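PDB 1FX4: receptor-type adenylate cyclase GRESAG 4.3, which catalyses, through this class III catalytic domain, the magnesium-dependent conversion of ATP to 3',5'-cyclic AMP and diphosphate, and could act as a receptor for an unknown ligand. Local coordinates for residues Phe17-Ser22 against Val60-Met65; Arg43-Leu48 against Leu83-Leu88; Arg127-Leu132 against Arg222-Leu227. One frame throughout, in Å; residues are numbered along the deposited sequence.

Interaction 1: residues Phe17-Ser22 against Val60-Met65; sequences FTDIES and VGDSFM. With MG (magnesium ion), chain B.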
# COMPACT_ATOMS: atom_id res chain seq x y z
N PHE A 17 -9.65 6.20 -7.37
CA PHE A 17 -9.04 5.33 -6.37
C PHE A 17 -10.05 4.23 -6.07
O PHE A 17 -11.25 4.49 -5.98
CB PHE A 17 -8.70 6.09 -5.07
CG PHE A 17 -7.36 6.78 -5.12
CD1 PHE A 17 -7.26 8.06 -5.63
CD2 PHE A 17 -6.22 6.15 -4.64
CE1 PHE A 17 -6.02 8.71 -5.65
CE2 PHE A 17 -4.98 6.80 -4.67
CZ PHE A 17 -4.89 8.08 -5.17
N THR A 18 -9.57 3.00 -5.95
CA THR A 18 -10.44 1.88 -5.64
C THR A 18 -9.85 1.07 -4.51
O THR A 18 -8.65 1.11 -4.29
CB THR A 18 -10.59 0.90 -6.81
OG1 THR A 18 -9.38 0.13 -6.97
CG2 THR A 18 -10.90 1.64 -8.12
N ASP A 19 -10.71 0.34 -3.81
CA ASP A 19 -10.23 -0.56 -2.79
C ASP A 19 -11.30 -1.60 -2.57
O ASP A 19 -12.48 -1.34 -2.80
CB ASP A 19 -9.89 0.16 -1.50
CG ASP A 19 -8.79 -0.55 -0.72
OD1 ASP A 19 -8.46 -1.70 -1.06
OD2 ASP A 19 -8.24 0.05 0.23
N ILE A 20 -10.88 -2.79 -2.15
CA ILE A 20 -11.83 -3.86 -1.88
C ILE A 20 -12.32 -3.67 -0.45
O ILE A 20 -11.52 -3.63 0.49
CB ILE A 20 -11.19 -5.24 -2.02
CG1 ILE A 20 -10.75 -5.46 -3.47
CG2 ILE A 20 -12.19 -6.32 -1.63
CD1 ILE A 20 -10.11 -6.82 -3.68
N GLU A 21 -13.63 -3.55 -0.31
CA GLU A 21 -14.18 -3.37 1.02
C GLU A 21 -13.96 -4.62 1.85
O GLU A 21 -14.13 -5.75 1.37
CB GLU A 21 -15.67 -3.06 0.96
CG GLU A 21 -16.21 -2.72 2.34
CD GLU A 21 -17.68 -2.40 2.34
OE1 GLU A 21 -18.01 -1.22 2.56
OE2 GLU A 21 -18.49 -3.33 2.13
N SER A 22 -13.51 -4.41 3.09
CA SER A 22 -13.28 -5.51 4.03
C SER A 22 -12.35 -6.59 3.53
O SER A 22 -12.49 -7.75 3.92
CB SER A 22 -14.61 -6.19 4.37
OG SER A 22 -15.42 -5.32 5.12
N VAL A 60 -1.67 -0.71 -4.65
CA VAL A 60 -1.19 -0.78 -3.26
C VAL A 60 -2.13 -1.78 -2.61
O VAL A 60 -3.27 -1.46 -2.31
CB VAL A 60 -1.30 0.57 -2.54
CG1 VAL A 60 -0.73 0.46 -1.12
CG2 VAL A 60 -0.53 1.65 -3.30
N GLY A 61 -1.64 -3.01 -2.43
CA GLY A 61 -2.48 -4.05 -1.87
C GLY A 61 -3.51 -4.31 -2.95
O GLY A 61 -3.15 -4.43 -4.12
N ASP A 62 -4.79 -4.31 -2.60
CA ASP A 62 -5.81 -4.51 -3.62
C ASP A 62 -6.41 -3.19 -4.06
O ASP A 62 -7.50 -3.15 -4.64
CB ASP A 62 -6.88 -5.48 -3.14
CG ASP A 62 -7.18 -5.34 -1.67
OD1 ASP A 62 -7.22 -4.20 -1.17
OD2 ASP A 62 -7.37 -6.39 -1.02
N SER A 63 -5.70 -2.11 -3.78
CA SER A 63 -6.14 -0.78 -4.15
C SER A 63 -5.54 -0.35 -5.48
O SER A 63 -4.36 -0.60 -5.74
CB SER A 63 -5.75 0.22 -3.07
OG SER A 63 -6.02 1.54 -3.49
N PHE A 64 -6.35 0.29 -6.32
CA PHE A 64 -5.86 0.79 -7.61
C PHE A 64 -5.91 2.30 -7.61
O PHE A 64 -6.80 2.91 -7.01
CB PHE A 64 -6.74 0.30 -8.78
CG PHE A 64 -6.28 -0.98 -9.40
CD1 PHE A 64 -6.71 -2.20 -8.87
CD2 PHE A 64 -5.45 -0.98 -10.51
CE1 PHE A 64 -6.31 -3.41 -9.45
CE2 PHE A 64 -5.04 -2.19 -11.10
CZ PHE A 64 -5.48 -3.40 -10.57
N MET A 65 -4.93 2.90 -8.26
CA MET A 65 -4.91 4.34 -8.46
C MET A 65 -4.87 4.44 -9.98
O MET A 65 -3.95 3.92 -10.63
CB MET A 65 -3.67 4.99 -7.87
CG MET A 65 -3.68 6.50 -8.07
SD MET A 65 -2.21 7.26 -7.40
CE MET A 65 -2.40 8.95 -8.02
MG MG B . -6.96 -2.51 0.48
O HOH W 1 -9.75 -2.14 -5.55
O HOH W 2 -7.05 -1.00 2.41
O HOH W 3 -9.24 -2.87 1.33
O HOH W 4 -4.95 -1.14 -0.08
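Asp19 OD1 is gripped by the magnesium ion, at 2.3 Å, and by a weak bond from Ile20 N; Asp62 OD1 binds the same ion at 2.4 Å, and this shared cation holds the two oxygens close together. This is the two-aspartate metal site of the class III cyclase fold, built where strand 13-20 meets the type II' turn Val60-Ser63 that leads into the antiparallel strand 63-68. Three waters complete the five ligands of the ion; one of them also donates to Val60 O, another to Ile20 O, so the backbone of both segments supports the metal shell. The carboxylate planes are 59° apart, and a chi1 of -151°, roughly anti, turns that of Asp19 so that OD1 meets the ion. Beside the metal, Ile20 CD1 packs on Asp62 CB at 3.5 Å, the two side chains crossing at about a right angle.

The strands are joined by Thr18 N to Phe64 O, 3.0 Å. Phe64 N in turn divides its hydrogen between Thr18 O and Thr18 OG1, both bonds being bent. A water links Thr18 OG1 to Asp62 O, which accepts from it at 2.6 Å. Where Phe17 pairs with Met65, the extended methionine runs alongside the phenylalanine: its CG sits over one ring face, 3.5 Å from Phe17 CZ, and its SD lies obliquely, 3.6 Å from the same Phe17 CZ.

Interaction 2: residues Arg43-Leu48 against Leu83-Leu88; sequences RLIRSL and LCFLRL. Unlike the reference sequence in segment 83-88: Cys84 (reference Arg).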
# COMPACT_ATOMS: atom_id res chain seq x y z
N ARG A 43 -7.48 -8.51 -12.83
CA ARG A 43 -7.66 -8.73 -14.27
C ARG A 43 -8.84 -7.92 -14.80
O ARG A 43 -8.75 -7.32 -15.86
CB ARG A 43 -7.87 -10.21 -14.59
CG ARG A 43 -6.61 -11.01 -14.72
CD ARG A 43 -6.88 -12.33 -15.45
NE ARG A 43 -8.12 -12.96 -14.99
CZ ARG A 43 -8.24 -13.70 -13.88
NH1 ARG A 43 -7.19 -13.92 -13.10
NH2 ARG A 43 -9.43 -14.18 -13.55
N LEU A 44 -9.95 -7.92 -14.07
CA LEU A 44 -11.14 -7.18 -14.50
C LEU A 44 -10.83 -5.70 -14.58
O LEU A 44 -11.13 -5.04 -15.58
CB LEU A 44 -12.32 -7.39 -13.55
CG LEU A 44 -12.88 -8.81 -13.40
CD1 LEU A 44 -14.00 -8.78 -12.38
CD2 LEU A 44 -13.40 -9.31 -14.76
N ILE A 45 -10.23 -5.17 -13.51
CA ILE A 45 -9.91 -3.75 -13.50
C ILE A 45 -8.92 -3.35 -14.59
O ILE A 45 -9.10 -2.32 -15.23
CB ILE A 45 -9.46 -3.28 -12.11
CG1 ILE A 45 -10.65 -3.41 -11.15
CG2 ILE A 45 -8.94 -1.85 -12.18
CD1 ILE A 45 -10.30 -3.12 -9.66
N ARG A 46 -7.90 -4.16 -14.82
CA ARG A 46 -6.92 -3.85 -15.86
C ARG A 46 -7.53 -3.88 -17.27
O ARG A 46 -7.12 -3.12 -18.13
CB ARG A 46 -5.70 -4.74 -15.74
CG ARG A 46 -4.86 -4.35 -14.54
CD ARG A 46 -3.70 -5.28 -14.26
NE ARG A 46 -2.83 -4.65 -13.27
CZ ARG A 46 -2.25 -5.27 -12.25
NH1 ARG A 46 -2.44 -6.57 -12.04
NH2 ARG A 46 -1.49 -4.57 -11.42
N SER A 47 -8.53 -4.73 -17.48
CA SER A 47 -9.22 -4.80 -18.77
C SER A 47 -9.98 -3.50 -18.99
O SER A 47 -10.07 -3.00 -20.11
CB SER A 47 -10.22 -5.96 -18.82
OG SER A 47 -9.56 -7.21 -18.64
N LEU A 48 -10.57 -2.98 -17.91
CA LEU A 48 -11.33 -1.74 -17.96
C LEU A 48 -10.41 -0.55 -18.20
O LEU A 48 -10.76 0.37 -18.95
CB LEU A 48 -12.13 -1.55 -16.67
CG LEU A 48 -13.28 -2.54 -16.52
CD1 LEU A 48 -13.86 -2.50 -15.12
CD2 LEU A 48 -14.35 -2.22 -17.56
N LEU A 83 -20.62 -2.98 -12.50
CA LEU A 83 -21.42 -3.92 -13.27
C LEU A 83 -20.69 -5.23 -13.58
O LEU A 83 -21.27 -6.31 -13.47
CB LEU A 83 -21.92 -3.26 -14.55
CG LEU A 83 -22.96 -2.16 -14.30
CD1 LEU A 83 -23.14 -1.30 -15.53
CD2 LEU A 83 -24.30 -2.80 -13.86
N CYS A 84 -19.42 -5.13 -13.96
CA CYS A 84 -18.61 -6.30 -14.29
C CYS A 84 -18.46 -7.19 -13.07
O CYS A 84 -18.67 -8.39 -13.14
CB CYS A 84 -17.23 -5.88 -14.81
SG CYS A 84 -17.26 -5.21 -16.53
N PHE A 85 -18.12 -6.59 -11.94
CA PHE A 85 -17.95 -7.35 -10.70
C PHE A 85 -19.26 -8.01 -10.27
O PHE A 85 -19.27 -9.13 -9.75
CB PHE A 85 -17.43 -6.44 -9.59
CG PHE A 85 -15.93 -6.29 -9.59
CD1 PHE A 85 -15.27 -5.67 -10.64
CD2 PHE A 85 -15.18 -6.76 -8.52
CE1 PHE A 85 -13.88 -5.54 -10.64
CE2 PHE A 85 -13.78 -6.64 -8.52
CZ PHE A 85 -13.14 -6.02 -9.57
N LEU A 86 -20.38 -7.32 -10.50
CA LEU A 86 -21.69 -7.87 -10.14
C LEU A 86 -22.07 -9.06 -11.02
O LEU A 86 -22.59 -10.06 -10.54
CB LEU A 86 -22.79 -6.79 -10.28
CG LEU A 86 -24.25 -7.28 -10.24
CD1 LEU A 86 -24.56 -7.93 -8.88
CD2 LEU A 86 -25.18 -6.12 -10.50
N ARG A 87 -21.77 -8.94 -12.31
CA ARG A 87 -22.12 -9.99 -13.27
C ARG A 87 -21.21 -11.20 -13.31
O ARG A 87 -21.65 -12.29 -13.69
CB ARG A 87 -22.29 -9.38 -14.67
CG ARG A 87 -23.47 -8.40 -14.72
CD ARG A 87 -23.54 -7.62 -16.04
NE ARG A 87 -24.65 -6.66 -16.02
CZ ARG A 87 -24.69 -5.53 -16.73
NH1 ARG A 87 -23.69 -5.19 -17.54
NH2 ARG A 87 -25.74 -4.72 -16.61
N LEU A 88 -19.96 -11.05 -12.86
CA LEU A 88 -19.02 -12.17 -12.87
C LEU A 88 -19.42 -13.32 -11.95
O LEU A 88 -19.96 -13.09 -10.86
CB LEU A 88 -17.64 -11.69 -12.44
CG LEU A 88 -16.59 -12.78 -12.67
CD1 LEU A 88 -15.63 -12.34 -13.77
CD2 LEU A 88 -15.85 -13.10 -11.39
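Helices 34-51 and 71-87 run roughly antiparallel, the axes of Arg43-Leu48 and Leu83-Arg87 being inclined at 144° and 10.8 Å apart at their closest, with Leu44 and Cys84 (arginine in the reference sequence) the nearest pair of CA atoms. At that spacing the gap is bridged by long apolar side chains. Leu44 does most of this work by spreading its two methyl branches: CD1 lies over one face of the Phe85 ring, displaced toward the rim and 3.7 Å from Phe85 CE1, in a CH-pi contact, whereas CD2 reaches Leu88 CD1 at 3.9 Å. Phe85 starts off along the flank of its helix, and the ring then swings in toward helix 34-51, because CG is anti to the carbonyl carbon (chi1 -85°). Ile45 approaches the same ring at the edge and near its plane, its CG1 3.9 Å from Phe85 CE1; the leucine over the face and the isoleucine at the rim together probably limit the tilt of the ring. One turn beyond Leu44, Leu48 CD2 meets Cys84 SG at 4.3 Å.

Leu88, the first residue to leave helical geometry, carries the contact past the end of helix 71-87. His41 and Trp90 add rings around Phe85, Leu48 continues along helix 71-87 to Leu77 and Leu81, and Ile45 rests on Phe64 and Ile66, so helix 34-51 lies against strand 63-68 of the sheet with helix 71-87 packed on it.

Interaction 3: residues Arg127-Leu132 against Arg222-Leu227; sequences RLWNGL and RNFAAL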
# COMPACT_ATOMS: atom_id res chain seq x y z
N ARG A 127 -29.47 -9.93 -7.19
CA ARG A 127 -29.68 -9.13 -8.38
C ARG A 127 -28.84 -7.85 -8.22
O ARG A 127 -28.48 -7.21 -9.23
CB ARG A 127 -31.18 -8.80 -8.52
CG ARG A 127 -31.61 -8.46 -9.93
CD ARG A 127 -31.33 -9.57 -10.94
NE ARG A 127 -31.75 -9.18 -12.28
CZ ARG A 127 -30.95 -9.09 -13.34
NH1 ARG A 127 -29.65 -9.37 -13.23
NH2 ARG A 127 -31.44 -8.71 -14.52
N LEU A 128 -28.43 -7.55 -6.99
CA LEU A 128 -27.69 -6.32 -6.70
C LEU A 128 -26.28 -6.47 -6.15
O LEU A 128 -25.47 -5.50 -6.22
CB LEU A 128 -28.46 -5.48 -5.67
CG LEU A 128 -29.91 -5.16 -5.96
CD1 LEU A 128 -30.52 -4.48 -4.74
CD2 LEU A 128 -29.90 -4.25 -7.14
N TRP A 129 -25.99 -7.62 -5.56
CA TRP A 129 -24.71 -7.87 -4.95
C TRP A 129 -24.22 -9.25 -5.30
O TRP A 129 -24.96 -10.22 -5.19
CB TRP A 129 -24.86 -7.74 -3.43
CG TRP A 129 -25.38 -6.40 -3.00
CD1 TRP A 129 -26.67 -6.07 -2.69
CD2 TRP A 129 -24.61 -5.21 -2.84
NE1 TRP A 129 -26.75 -4.74 -2.34
CE2 TRP A 129 -25.50 -4.18 -2.43
CE3 TRP A 129 -23.24 -4.89 -3.00
CZ2 TRP A 129 -25.07 -2.87 -2.17
CZ3 TRP A 129 -22.82 -3.59 -2.74
CH2 TRP A 129 -23.73 -2.59 -2.33
N ASN A 130 -22.93 -9.35 -5.58
CA ASN A 130 -22.30 -10.61 -5.92
C ASN A 130 -20.78 -10.46 -5.98
O ASN A 130 -20.26 -9.70 -6.79
CB ASN A 130 -22.80 -11.10 -7.29
CG ASN A 130 -22.10 -12.35 -7.76
OD1 ASN A 130 -21.87 -13.28 -6.98
ND2 ASN A 130 -21.73 -12.37 -9.03
N GLY A 131 -20.08 -11.18 -5.11
CA GLY A 131 -18.62 -11.14 -5.10
C GLY A 131 -17.96 -10.00 -4.36
O GLY A 131 -18.55 -9.39 -3.48
N LEU A 132 -16.71 -9.72 -4.72
CA LEU A 132 -15.95 -8.65 -4.09
C LEU A 132 -16.62 -7.29 -4.26
O LEU A 132 -17.10 -6.95 -5.35
CB LEU A 132 -14.52 -8.60 -4.64
CG LEU A 132 -13.62 -9.78 -4.28
CD1 LEU A 132 -12.26 -9.62 -4.98
CD2 LEU A 132 -13.46 -9.85 -2.76
N ARG A 222 -29.11 -0.35 -5.43
CA ARG A 222 -28.23 -0.56 -4.28
C ARG A 222 -28.42 0.47 -3.19
O ARG A 222 -28.64 1.64 -3.47
CB ARG A 222 -26.76 -0.53 -4.69
CG ARG A 222 -26.26 -1.80 -5.33
CD ARG A 222 -24.79 -1.69 -5.70
NE ARG A 222 -24.35 -3.00 -6.16
CZ ARG A 222 -23.15 -3.29 -6.63
NH1 ARG A 222 -22.21 -2.36 -6.72
NH2 ARG A 222 -22.90 -4.55 -7.01
N ASN A 223 -28.29 0.01 -1.95
CA ASN A 223 -28.34 0.89 -0.80
C ASN A 223 -26.99 0.79 -0.13
O ASN A 223 -26.34 -0.26 -0.20
CB ASN A 223 -29.42 0.49 0.19
CG ASN A 223 -30.76 0.68 -0.37
OD1 ASN A 223 -31.69 -0.04 -0.04
ND2 ASN A 223 -30.89 1.65 -1.25
N PHE A 224 -26.59 1.87 0.52
CA PHE A 224 -25.30 1.91 1.17
C PHE A 224 -25.44 2.46 2.56
O PHE A 224 -26.43 3.09 2.90
CB PHE A 224 -24.37 2.83 0.38
CG PHE A 224 -24.24 2.44 -1.05
CD1 PHE A 224 -24.97 3.11 -2.03
CD2 PHE A 224 -23.43 1.37 -1.42
CE1 PHE A 224 -24.89 2.71 -3.37
CE2 PHE A 224 -23.35 0.97 -2.74
CZ PHE A 224 -24.09 1.64 -3.72
N ALA A 225 -24.42 2.22 3.37
CA ALA A 225 -24.44 2.75 4.73
C ALA A 225 -24.13 4.24 4.59
O ALA A 225 -24.01 4.77 3.47
CB ALA A 225 -23.38 2.06 5.57
N ALA A 226 -24.07 4.93 5.72
CA ALA A 226 -23.72 6.34 5.70
C ALA A 226 -22.27 6.34 5.19
O ALA A 226 -21.60 5.30 5.21
CB ALA A 226 -23.78 6.92 7.11
N LEU A 227 -21.78 7.47 4.69
CA LEU A 227 -20.40 7.51 4.20
C LEU A 227 -19.43 7.21 5.34
O LEU A 227 -19.71 7.54 6.50
CB LEU A 227 -20.10 8.86 3.55
CG LEU A 227 -20.89 9.18 2.28
CD1 LEU A 227 -20.42 10.50 1.68
CD2 LEU A 227 -20.72 8.05 1.26
O HOH W 5 -28.64 -2.79 -1.05
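The indole of Trp129 carries the guanidinium of Arg222 stacked flat on one face, the planes 9° apart and the group centres 4.2 Å from each other, which is also a cation-pi contact. Arg222 CD lies over the same face, 3.6 Å from Trp129 CH2, so the aliphatic stem extends the cover begun by the charged end. At the indole edge, near its plane, come Asn223 O, 3.5 Å from Trp129 CZ2, and Phe224 CE2, 3.6 Å from Trp129 CH2; the phenylalanine meets the tryptophan obliquely. A water in the ring plane accepts from both Trp129 NE1 and Asn223 N, tying the indole to the backbone of the other segment.

The guanidinium has its own edge partner. Leu128 O accepts two bonds from it side-on, from Arg222 NE at 2.7 Å, nearly along the C=O axis, and from Arg222 NH2 at 2.9 Å. Leu128 O lies in the guanidinium plane, and this grip probably helps keep the group flat on the indole. Extended from CG to NE, the arginine chain spans the distance to this carbonyl.

The contact fastens the loop after strand 211-216 to Leu128 and Trp129, in the region of helix 122-128; Arg222 NH1 also bonds to Gln82 of helix 71-87 and to Gly174, just before strand 176-179.

Interaction 1 holds the magnesium; the centres of interactions 2 and 3 lie about 14 Å and 16 Å from that of interaction 1. Phe64 of interaction 1 touches interaction 2 directly, Phe64 CD1 lying 3.8 Å from Ile45 CD1, and the side chains of Ile45 and Asp62 are about 8 Å apart, which puts helix 34-51 near the metal site, the Ile45 side chain about 11 Å from the ion. Ile20, beside Asp62, meets Leu132 of segment 127-132 (Ile20 CD1 to Leu132 CD1, 3.8 Å). Interactions 2 and 3 are joined by Asn130 ND2, probably hydrogen-bonded to Leu86 O at 2.9 Å, and by Leu86 packing against the Leu128-Trp129 backbone. Interaction 3 lies away from the metal site.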